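PDB 3RFX: uronate dehydrogenase from Agrobacterium tumefaciens, which catalyses the NAD-dependent oxidation of uronic acids such as galacturonate and glucuronate, the first step of their oxidative breakdown. Local coordinates for residues Thr9-Gln14 and Ser36-Ala41; Leu30-Leu35 and Glu45-Cys50; Asp66-Leu71 and Gly102-Val107. The protein carries 1 engineered substitution. All coordinates share one frame; numbering follows the deposited sequence.

Overall arrangement
Contacts 2 and 3 pair neighbouring strands of one parallel Rossmann sheet, and contact 1 joins the loops following strands 5-9 and 30-34 at its C-terminal edge. Contacts 1 and 2 alternate along the chain and touch, their centres about 7 Å apart; contact 2 pairs strand 30-34 with the edge strand 45-49. Both reach the NAD. Contact 3 comes later in sequence, its centre about 17 Å from that of contact 1 and about 14 Å from that of contact 2. It pairs strands 67-70 and 105-111 beyond strand 5-9, from which Thr9 reaches His70. Strand 5-9 thus lies between the two strand pairs, with the NAD pocket at its C-terminal end.

Contact 1 of 3, residues Thr9-Gln14 and Ser36-Ala41; sequences TGAAGQ and SPLDPA. With NAD (nicotinamide-adenine-dinucleotide), chain D.
One face of the peptide group joining Ala11 to Ala12 is overlaid by a methyl of Leu38: CD2 stands almost straight above the plane, 3.7 Å from Ala11 C and 3.6 Å from Ala12 N. The amide N-H of Ala12 is meanwhile engaged by Asp34 OD1. CD2 also bridges the two methyls beside the peptide, lying 3.9 Å from Ala11 CB and 3.8 Å from Ala12 CB. A chi1 of -78° sets Leu38 CG beside the backbone N; CD1 continues the chain, and the other branch, CD2, turns onto the peptide. Ala12 CB points across the gap, meeting Pro37 O and, more distantly, Ser36 CB. No hydrogen bond joins the two loops directly; Asp34, which also takes Ser36 N on OD2, and the NAD link them instead. Ser36 OG makes a weak bond to O2B at 3.3 Å, and Gln14 N gives O2A a nearly straight one (3.2 Å, 172°).

Residues 10-13 form a type I turn, closed by Gly13 N to Gly10 O. Gly10 and Gly13 are the first two glycines of the Gly-X-X-Gly-X-X-Gly dinucleotide-binding motif of this family. Gly10 has a positive phi, and its CA lies 3.7 Å from NAD O4B. Gly13 lies against the ribose, where a CB would run into O5B, and one on Gly10 would crowd C4B. Gly13 is also the N-cap of helix 14-22, whose dipole probably helps to stabilise the negative phosphate near Gln14 N. The contact joins the turn between strand 5-9 and helix 14-22 to the loop leading from strand 30-34 to strand 45-49; Leu38 and Ala11 both rest on Leu32 of strand 30-34, and Leu38 also touches Cys47 of strand 45-49.

Contact 2 of 3, residues Leu30-Leu35 and Glu45-Cys50; sequences LRLADL and EECVQC. With NAD (nicotinamide-adenine-dinucleotide), chain D.
Leu30 opens the parallel pairing by accepting Glu46 N at its carbonyl oxygen. Arg31 then reaches over the neighbouring strand, its chain extended from the backbone and bent at chi3 (-64°), which turns the guanidinium side-on to Glu46. NE and NH2 both grip OE1 of Glu46, at 2.8 Å and 3.0 Å, with that oxygen in the guanidinium plane and the carboxylate nearly coplanar. Arg5 takes Glu46 OE2, and Met61 O and Ala63 O receive Arg31 NH1. Leu32 bonds Glu46 O through its N and Val48 N through its O, while CD2 lies against the Glu45 carboxylate, whose OE1 pairs with Arg20. Ala33 packs its CB on Val48 CB, on the same face as Arg31. Asp34 N makes a longer bond, 3.3 Å, to Val48 O, and Asp34 O accepts Cys50 N. Beyond the strand, Leu35 O receives Gln49 NE2 at 3.0 Å, and Leu35 CB lies against adenine C2A of the NAD. The two carboxylate oxygens of Asp34 take the ribose diol separately, OD1 from O3B and OD2 from O2B, both at 2.7 Å. Such an acidic residue at the end of the second strand is consistent with preference for NAD, since a 2'-phosphate would probably be repelled.

Contact 3 of 3, residues Asp66-Leu71 and Gly102-Val107; sequences DGIVHL and GQPRIV
Val107 N donates to Ile68 O in a short and nearly straight bond (2.8 Å, 170°), and the same oxygen is approached by Ile106 CA at 3.4 Å in a CA-H...O contact. Flanking bonds continue the parallel ladder: Ile68 N reaches Arg105 O at 2.9 Å, and His70 N reaches Val107 O at 2.8 Å. The strands run 19° apart, and their side chains alternate between the two faces of the sheet.

On one face, Ile68 and Ile106 lie side by side and point the same way. Both carry CG1 beside the backbone N (chi1 -57° in Ile68), which sets Ile68 CD1 4.1 Å from Ile106 CG1. Roughly at right angles to that approach, Pro104 crosses Ile68, with CG 4.0 Å from CD1; its CB meanwhile presses on the carbonyl carbon of Asp66. Helix 80-100 covers this face, with Tyr95 on Ile106 and Ala98 on Pro104. The opposite face is that of Val69 and Val107, where Val69 CG2 comes 4.4 Å from Val107 CB, and Phe193 of helix 182-194 packs over both.

Helix 80-100 is the crossover of this beta-alpha-beta unit, a building block of the Rossmann fold. The polar side-chain ends look outside the pair: Arg105 to Ala195 O and Glu157, Asp66 to Arg5 N, and His70 ND1 to Thr9 OG1. Between apolar layers, the ladder satisfies Ile68 N and O, Arg105 O, Val107 N and O and His70 N, while Gly67 and Val69 bond to strand 5-9 on their other edge; the Thr9 bond pins the His70 ring, about 7 Å from NAD, to that strand.

Contact 1 of 3, residues Thr9-Gln14 and Ser36-Ala41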
loop_
_atom_site.group_PDB
_atom_site.type_symbol
_atom_site.label_atom_id
_atom_site.label_comp_id
_atom_site.label_asym_id
_atom_site.label_seq_id
_atom_site.Cartn_x
_atom_site.Cartn_y
_atom_site.Cartn_z
ATOM N N THR A 9 4.626 11.400 36.855
ATOM C CA THR A 9 5.892 10.791 37.246
ATOM C C THR A 9 7.055 11.551 36.591
ATOM O O THR A 9 6.838 12.349 35.690
ATOM C CB THR A 9 5.979 9.303 36.861
ATOM O OG1 THR A 9 6.047 9.172 35.431
ATOM C CG2 THR A 9 4.763 8.516 37.402
ATOM N N GLY A 10 8.277 11.294 37.052
ATOM C CA GLY A 10 9.449 12.039 36.591
ATOM C C GLY A 10 9.333 13.535 36.824
ATOM O O GLY A 10 9.897 14.349 36.074
ATOM N N ALA A 11 8.620 13.910 37.883
ATOM C CA ALA A 11 8.252 15.309 38.095
ATOM C C ALA A 11 9.406 16.232 38.503
ATOM O O ALA A 11 9.232 17.443 38.547
ATOM C CB ALA A 11 7.120 15.416 39.112
ATOM N N ALA A 12 10.564 15.662 38.811
ATOM C CA ALA A 12 11.727 16.481 39.163
ATOM C C ALA A 12 12.583 16.747 37.937
ATOM O O ALA A 12 13.519 17.544 37.989
ATOM C CB ALA A 12 12.560 15.802 40.234
ATOM N N GLY A 13 12.269 16.064 36.840
ATOM C CA GLY A 13 13.042 16.187 35.616
ATOM C C GLY A 13 12.669 17.450 34.874
ATOM O O GLY A 13 11.814 18.210 35.322
ATOM N N GLN A 14 13.294 17.677 33.723
ATOM C CA GLN A 14 13.057 18.915 32.994
ATOM C C GLN A 14 11.616 19.049 32.489
ATOM O O GLN A 14 10.986 20.085 32.682
ATOM C CB GLN A 14 14.060 19.073 31.848
ATOM C CG GLN A 14 14.257 20.522 31.419
ATOM C CD GLN A 14 15.453 20.712 30.498
ATOM O OE1 GLN A 14 16.421 19.947 30.547
ATOM N NE2 GLN A 14 15.390 21.740 29.656
ATOM N N SER A 36 14.042 11.256 42.608
ATOM C CA SER A 36 14.769 12.395 43.172
ATOM C C SER A 36 13.883 13.247 44.070
ATOM O O SER A 36 12.665 13.260 43.918
ATOM C CB SER A 36 15.324 13.273 42.049
ATOM O OG SER A 36 16.215 12.545 41.226
ATOM N N PRO A 37 14.502 13.978 45.011
ATOM C CA PRO A 37 13.765 14.904 45.872
ATOM C C PRO A 37 12.972 15.916 45.057
ATOM O O PRO A 37 13.461 16.425 44.049
ATOM C CB PRO A 37 14.880 15.623 46.642
ATOM C CG PRO A 37 16.008 14.644 46.662
ATOM C CD PRO A 37 15.933 13.911 45.355
ATOM N N LEU A 38 11.759 16.212 45.507
ATOM C CA LEU A 38 10.903 17.186 44.853
ATOM C C LEU A 38 10.786 18.430 45.711
ATOM O O LEU A 38 10.809 18.342 46.935
ATOM C CB LEU A 38 9.504 16.598 44.658
ATOM C CG LEU A 38 9.317 15.606 43.510
ATOM C CD1 LEU A 38 7.985 14.863 43.662
ATOM C CD2 LEU A 38 9.386 16.357 42.180
ATOM N N ASP A 39 10.658 19.589 45.072
ATOM C CA ASP A 39 10.277 20.788 45.800
ATOM C C ASP A 39 8.979 20.466 46.534
ATOM O O ASP A 39 8.113 19.776 45.989
ATOM C CB ASP A 39 10.071 21.971 44.853
ATOM C CG ASP A 39 11.364 22.434 44.199
ATOM O OD1 ASP A 39 12.438 21.901 44.547
ATOM O OD2 ASP A 39 11.305 23.334 43.335
ATOM N N PRO A 40 8.848 20.953 47.777
ATOM C CA PRO A 40 7.717 20.643 48.661
ATOM C C PRO A 40 6.359 20.919 48.027
ATOM O O PRO A 40 6.220 21.840 47.222
ATOM C CB PRO A 40 7.935 21.585 49.852
ATOM C CG PRO A 40 9.399 21.843 49.859
ATOM C CD PRO A 40 9.811 21.868 48.414
ATOM N N ALA A 41 5.366 20.122 48.408
ATOM C CA ALA A 41 4.010 20.267 47.899
ATOM C C ALA A 41 3.357 21.581 48.313
ATOM O O ALA A 41 3.387 21.959 49.483
ATOM C CB ALA A 41 3.154 19.090 48.361
HETATM P PA NAD D . 14.716 13.697 32.577
HETATM O O1A NAD D . 16.015 12.579 32.397
HETATM O O2A NAD D . 15.072 15.349 32.445
HETATM O O5B NAD D . 13.409 13.258 33.618
HETATM C C5B NAD D . 13.412 11.941 34.041
HETATM C C4B NAD D . 12.994 11.731 35.498
HETATM O O4B NAD D . 12.677 10.381 35.802
HETATM C C3B NAD D . 13.988 12.210 36.462
HETATM O O3B NAD D . 13.716 13.369 37.167
HETATM C C2B NAD D . 14.518 11.002 37.115
HETATM O O2B NAD D . 15.048 11.144 38.426
HETATM C C1B NAD D . 13.387 10.045 36.977
HETATM N N9A NAD D . 13.734 8.653 37.074
HETATM C C8A NAD D . 14.793 7.987 36.420
HETATM N N7A NAD D . 14.809 6.691 36.886
HETATM C C5A NAD D . 13.784 6.563 37.848
HETATM C C6A NAD D . 13.360 5.473 38.630
HETATM N N6A NAD D . 14.038 4.227 38.532
HETATM N N1A NAD D . 12.300 5.638 39.503
HETATM C C2A NAD D . 11.651 6.850 39.618
HETATM N N3A NAD D . 12.072 7.963 38.818
HETATM C C4A NAD D . 13.128 7.786 37.959
HETATM O O3 NAD D . 13.961 13.369 31.255
HETATM P PN NAD D . 13.097 14.402 30.404
HETATM O O1N NAD D . 12.374 15.384 31.309
HETATM O O2N NAD D . 13.974 15.175 29.426
HETATM O O5D NAD D . 12.025 13.566 29.600
#

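Contact 2 of 3, residues Leu30-Leu35 and Glu45-Cys50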
loop_
_atom_site.group_PDB
_atom_site.type_symbol
_atom_site.label_atom_id
_atom_site.label_comp_id
_atom_site.label_asym_id
_atom_site.label_seq_id
_atom_site.Cartn_x
_atom_site.Cartn_y
_atom_site.Cartn_z
ATOM N N LEU A 30 -2.880 17.513 42.063
ATOM C CA LEU A 30 -1.790 17.010 41.249
ATOM C C LEU A 30 -0.828 16.236 42.135
ATOM O O LEU A 30 -0.271 16.786 43.086
ATOM C CB LEU A 30 -1.063 18.174 40.572
ATOM C CG LEU A 30 -0.337 17.904 39.256
ATOM C CD1 LEU A 30 -1.318 17.404 38.209
ATOM C CD2 LEU A 30 0.349 19.183 38.779
ATOM N N ARG A 31 -0.644 14.953 41.844
ATOM C CA ARG A 31 0.338 14.165 42.566
ATOM C C ARG A 31 1.611 14.063 41.740
ATOM O O ARG A 31 1.588 13.567 40.615
ATOM C CB ARG A 31 -0.190 12.767 42.895
ATOM C CG ARG A 31 0.813 11.899 43.627
ATOM C CD ARG A 31 0.217 10.554 44.006
ATOM N NE ARG A 31 -0.888 10.699 44.951
ATOM C CZ ARG A 31 -1.653 9.689 45.355
ATOM N NH1 ARG A 31 -1.439 8.467 44.885
ATOM N NH2 ARG A 31 -2.638 9.902 46.218
ATOM N N LEU A 32 2.711 14.547 42.309
ATOM C CA LEU A 32 4.015 14.536 41.654
ATOM C C LEU A 32 4.886 13.450 42.256
ATOM O O LEU A 32 4.938 13.289 43.479
ATOM C CB LEU A 32 4.716 15.895 41.810
ATOM C CG LEU A 32 4.115 17.155 41.183
ATOM C CD1 LEU A 32 3.489 16.853 39.816
ATOM C CD2 LEU A 32 3.094 17.805 42.106
ATOM N N ALA A 33 5.577 12.702 41.404
ATOM C CA ALA A 33 6.461 11.649 41.882
ATOM C C ALA A 33 7.796 11.664 41.153
ATOM O O ALA A 33 7.878 12.065 39.992
ATOM C CB ALA A 33 5.792 10.275 41.744
ATOM N N ASP A 34 8.842 11.230 41.849
ATOM C CA ASP A 34 10.159 11.067 41.248
ATOM C C ASP A 34 11.037 10.283 42.208
ATOM O O ASP A 34 10.742 10.207 43.402
ATOM C CB ASP A 34 10.791 12.427 40.934
ATOM C CG ASP A 34 11.845 12.345 39.829
ATOM O OD1 ASP A 34 11.599 12.917 38.753
ATOM O OD2 ASP A 34 12.906 11.712 40.028
ATOM N N LEU A 35 12.094 9.675 41.678
ATOM C CA LEU A 35 13.100 9.025 42.507
ATOM C C LEU A 35 13.882 10.107 43.259
ATOM O O LEU A 35 14.314 9.907 44.398
ATOM C CB LEU A 35 14.047 8.203 41.635
ATOM C CG LEU A 35 15.218 7.492 42.325
ATOM C CD1 LEU A 35 14.720 6.412 43.272
ATOM C CD2 LEU A 35 16.171 6.899 41.301
ATOM N N GLU A 45 -1.378 20.019 45.789
ATOM C CA GLU A 45 -0.319 19.120 45.348
ATOM C C GLU A 45 -0.045 18.047 46.380
ATOM O O GLU A 45 -0.182 18.279 47.579
ATOM C CB GLU A 45 0.982 19.881 45.087
ATOM C CG GLU A 45 1.004 20.736 43.832
ATOM C CD GLU A 45 2.375 21.351 43.594
ATOM O OE1 GLU A 45 3.110 21.571 44.582
ATOM O OE2 GLU A 45 2.728 21.607 42.425
ATOM N N GLU A 46 0.349 16.873 45.902
ATOM C CA GLU A 46 0.899 15.830 46.749
ATOM C C GLU A 46 2.239 15.467 46.143
ATOM O O GLU A 46 2.357 15.381 44.922
ATOM C CB GLU A 46 -0.018 14.603 46.779
ATOM C CG GLU A 46 -1.382 14.863 47.412
ATOM C CD GLU A 46 -2.387 13.740 47.160
ATOM O OE1 GLU A 46 -2.085 12.812 46.376
ATOM O OE2 GLU A 46 -3.492 13.796 47.739
ATOM N N CYS A 47 3.257 15.276 46.976
ATOM C CA CYS A 47 4.569 14.901 46.460
ATOM C C CYS A 47 5.006 13.550 47.006
ATOM O O CYS A 47 4.885 13.277 48.196
ATOM C CB CYS A 47 5.620 15.980 46.752
ATOM S SG CYS A 47 5.432 17.475 45.755
ATOM N N VAL A 48 5.521 12.708 46.120
ATOM C CA VAL A 48 5.879 11.352 46.480
ATOM C C VAL A 48 7.277 11.019 45.986
ATOM O O VAL A 48 7.648 11.369 44.869
ATOM C CB VAL A 48 4.872 10.345 45.882
ATOM C CG1 VAL A 48 5.382 8.923 46.039
ATOM C CG2 VAL A 48 3.510 10.515 46.529
ATOM N N GLN A 49 8.056 10.342 46.819
ATOM C CA GLN A 49 9.383 9.907 46.413
ATOM C C GLN A 49 9.423 8.393 46.343
ATOM O O GLN A 49 9.210 7.712 47.345
ATOM C CB GLN A 49 10.460 10.421 47.380
ATOM C CG GLN A 49 11.888 10.105 46.931
ATOM C CD GLN A 49 12.955 10.836 47.742
ATOM O OE1 GLN A 49 12.655 11.505 48.733
ATOM N NE2 GLN A 49 14.210 10.707 47.320
ATOM N N CYS A 50 9.686 7.858 45.156
ATOM C CA CYS A 50 9.842 6.415 45.032
ATOM C C CYS A 50 10.543 5.979 43.753
ATOM O O CYS A 50 10.532 6.680 42.742
ATOM C CB CYS A 50 8.495 5.696 45.183
ATOM S SG CYS A 50 7.464 5.633 43.699
HETATM P PA NAD D . 14.716 13.697 32.577
HETATM O O1A NAD D . 16.015 12.579 32.397
HETATM O O2A NAD D . 15.072 15.349 32.445
HETATM O O5B NAD D . 13.409 13.258 33.618
HETATM C C5B NAD D . 13.412 11.941 34.041
HETATM C C4B NAD D . 12.994 11.731 35.498
HETATM O O4B NAD D . 12.677 10.381 35.802
HETATM C C3B NAD D . 13.988 12.210 36.462
HETATM O O3B NAD D . 13.716 13.369 37.167
HETATM C C2B NAD D . 14.518 11.002 37.115
HETATM O O2B NAD D . 15.048 11.144 38.426
HETATM C C1B NAD D . 13.387 10.045 36.977
HETATM N N9A NAD D . 13.734 8.653 37.074
HETATM C C8A NAD D . 14.793 7.987 36.420
HETATM N N7A NAD D . 14.809 6.691 36.886
HETATM C C5A NAD D . 13.784 6.563 37.848
HETATM C C6A NAD D . 13.360 5.473 38.630
HETATM N N6A NAD D . 14.038 4.227 38.532
HETATM N N1A NAD D . 12.300 5.638 39.503
HETATM C C2A NAD D . 11.651 6.850 39.618
HETATM N N3A NAD D . 12.072 7.963 38.818
HETATM C C4A NAD D . 13.128 7.786 37.959
HETATM O O3 NAD D . 13.961 13.369 31.255
HETATM P PN NAD D . 13.097 14.402 30.404
HETATM O O1N NAD D . 12.374 15.384 31.309
HETATM O O2N NAD D . 13.974 15.175 29.426
HETATM O O5D NAD D . 12.025 13.566 29.600
#

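Contact 3 of 3, residues Asp66-Leu71 and Gly102-Val107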
loop_
_atom_site.group_PDB
_atom_site.type_symbol
_atom_site.label_atom_id
_atom_site.label_comp_id
_atom_site.label_asym_id
_atom_site.label_seq_id
_atom_site.Cartn_x
_atom_site.Cartn_y
_atom_site.Cartn_z
ATOM N N ASP A 66 -6.637 9.300 38.825
ATOM C CA ASP A 66 -7.592 9.140 37.733
ATOM C C ASP A 66 -6.920 9.188 36.364
ATOM O O ASP A 66 -7.548 8.905 35.349
ATOM C CB ASP A 66 -8.645 10.237 37.827
ATOM C CG ASP A 66 -9.368 10.217 39.154
ATOM O OD1 ASP A 66 -9.967 9.166 39.464
ATOM O OD2 ASP A 66 -9.313 11.226 39.894
ATOM N N GLY A 67 -5.645 9.556 36.347
ATOM C CA GLY A 67 -4.891 9.677 35.107
ATOM C C GLY A 67 -3.410 9.718 35.421
ATOM O O GLY A 67 -3.015 10.113 36.523
ATOM N N ILE A 68 -2.585 9.309 34.461
ATOM C CA ILE A 68 -1.136 9.280 34.661
ATOM C C ILE A 68 -0.429 9.883 33.454
ATOM O O ILE A 68 -0.700 9.503 32.306
ATOM C CB ILE A 68 -0.597 7.851 34.826
ATOM C CG1 ILE A 68 -1.280 7.116 35.989
ATOM C CG2 ILE A 68 0.920 7.869 35.056
ATOM C CD1 ILE A 68 -0.827 5.673 36.127
ATOM N N VAL A 69 0.465 10.830 33.718
ATOM C CA VAL A 69 1.398 11.305 32.705
ATOM C C VAL A 69 2.752 10.745 33.111
ATOM O O VAL A 69 3.369 11.197 34.079
ATOM C CB VAL A 69 1.426 12.834 32.614
ATOM C CG1 VAL A 69 2.495 13.292 31.610
ATOM C CG2 VAL A 69 0.056 13.357 32.196
ATOM N N HIS A 70 3.189 9.715 32.399
ATOM C CA HIS A 70 4.375 8.974 32.796
ATOM C C HIS A 70 5.643 9.509 32.122
ATOM O O HIS A 70 6.005 9.068 31.029
ATOM C CB HIS A 70 4.205 7.485 32.487
ATOM C CG HIS A 70 5.355 6.645 32.941
ATOM N ND1 HIS A 70 5.907 6.762 34.199
ATOM C CD2 HIS A 70 6.057 5.674 32.309
ATOM C CE1 HIS A 70 6.908 5.909 34.317
ATOM N NE2 HIS A 70 7.014 5.230 33.188
ATOM N N LEU A 71 6.318 10.433 32.799
ATOM C CA LEU A 71 7.555 11.041 32.292
ATOM C C LEU A 71 8.792 10.421 32.937
ATOM O O LEU A 71 9.921 10.611 32.469
ATOM C CB LEU A 71 7.532 12.543 32.549
ATOM C CG LEU A 71 6.312 13.279 31.996
ATOM C CD1 LEU A 71 6.330 14.748 32.373
ATOM C CD2 LEU A 71 6.214 13.103 30.476
ATOM N N GLY A 102 -8.057 0.614 38.838
ATOM C CA GLY A 102 -9.069 1.214 37.985
ATOM C C GLY A 102 -8.611 1.575 36.579
ATOM O O GLY A 102 -9.356 2.209 35.828
ATOM N N GLN A 103 -7.397 1.157 36.230
ATOM C CA GLN A 103 -6.819 1.414 34.906
ATOM C C GLN A 103 -6.933 2.869 34.480
ATOM O O GLN A 103 -7.480 3.175 33.423
ATOM C CB GLN A 103 -7.423 0.464 33.853
ATOM C CG GLN A 103 -7.134 -0.980 34.194
ATOM C CD GLN A 103 -7.693 -2.000 33.214
ATOM O OE1 GLN A 103 -7.494 -3.200 33.398
ATOM N NE2 GLN A 103 -8.377 -1.536 32.174
ATOM N N PRO A 104 -6.396 3.784 35.303
ATOM C CA PRO A 104 -6.378 5.193 34.911
ATOM C C PRO A 104 -5.656 5.319 33.562
ATOM O O PRO A 104 -4.659 4.628 33.338
ATOM C CB PRO A 104 -5.537 5.846 36.019
ATOM C CG PRO A 104 -4.682 4.729 36.537
ATOM C CD PRO A 104 -5.598 3.542 36.516
ATOM N N ARG A 105 -6.177 6.163 32.683
ATOM C CA ARG A 105 -5.589 6.369 31.362
ATOM C C ARG A 105 -4.156 6.899 31.495
ATOM O O ARG A 105 -3.880 7.739 32.356
ATOM C CB ARG A 105 -6.453 7.356 30.581
ATOM C CG ARG A 105 -6.029 7.588 29.139
ATOM C CD ARG A 105 -7.095 8.370 28.395
ATOM N NE ARG A 105 -8.285 7.549 28.138
ATOM C CZ ARG A 105 -9.375 8.003 27.528
ATOM N NH1 ARG A 105 -9.421 9.260 27.115
ATOM N NH2 ARG A 105 -10.423 7.199 27.325
ATOM N N ILE A 106 -3.263 6.411 30.632
ATOM C CA ILE A 106 -1.841 6.756 30.696
ATOM C C ILE A 106 -1.359 7.520 29.460
ATOM O O ILE A 106 -1.646 7.127 28.328
ATOM C CB ILE A 106 -0.992 5.490 30.845
ATOM C CG1 ILE A 106 -1.326 4.791 32.169
ATOM C CG2 ILE A 106 0.521 5.807 30.757
ATOM C CD1 ILE A 106 -0.828 3.374 32.237
ATOM N N VAL A 107 -0.657 8.627 29.679
ATOM C CA VAL A 107 0.142 9.234 28.609
ATOM C C VAL A 107 1.574 8.763 28.838
ATOM O O VAL A 107 2.197 9.118 29.837
ATOM C CB VAL A 107 0.070 10.776 28.616
ATOM C CG1 VAL A 107 1.032 11.385 27.573
ATOM C CG2 VAL A 107 -1.345 11.252 28.340
#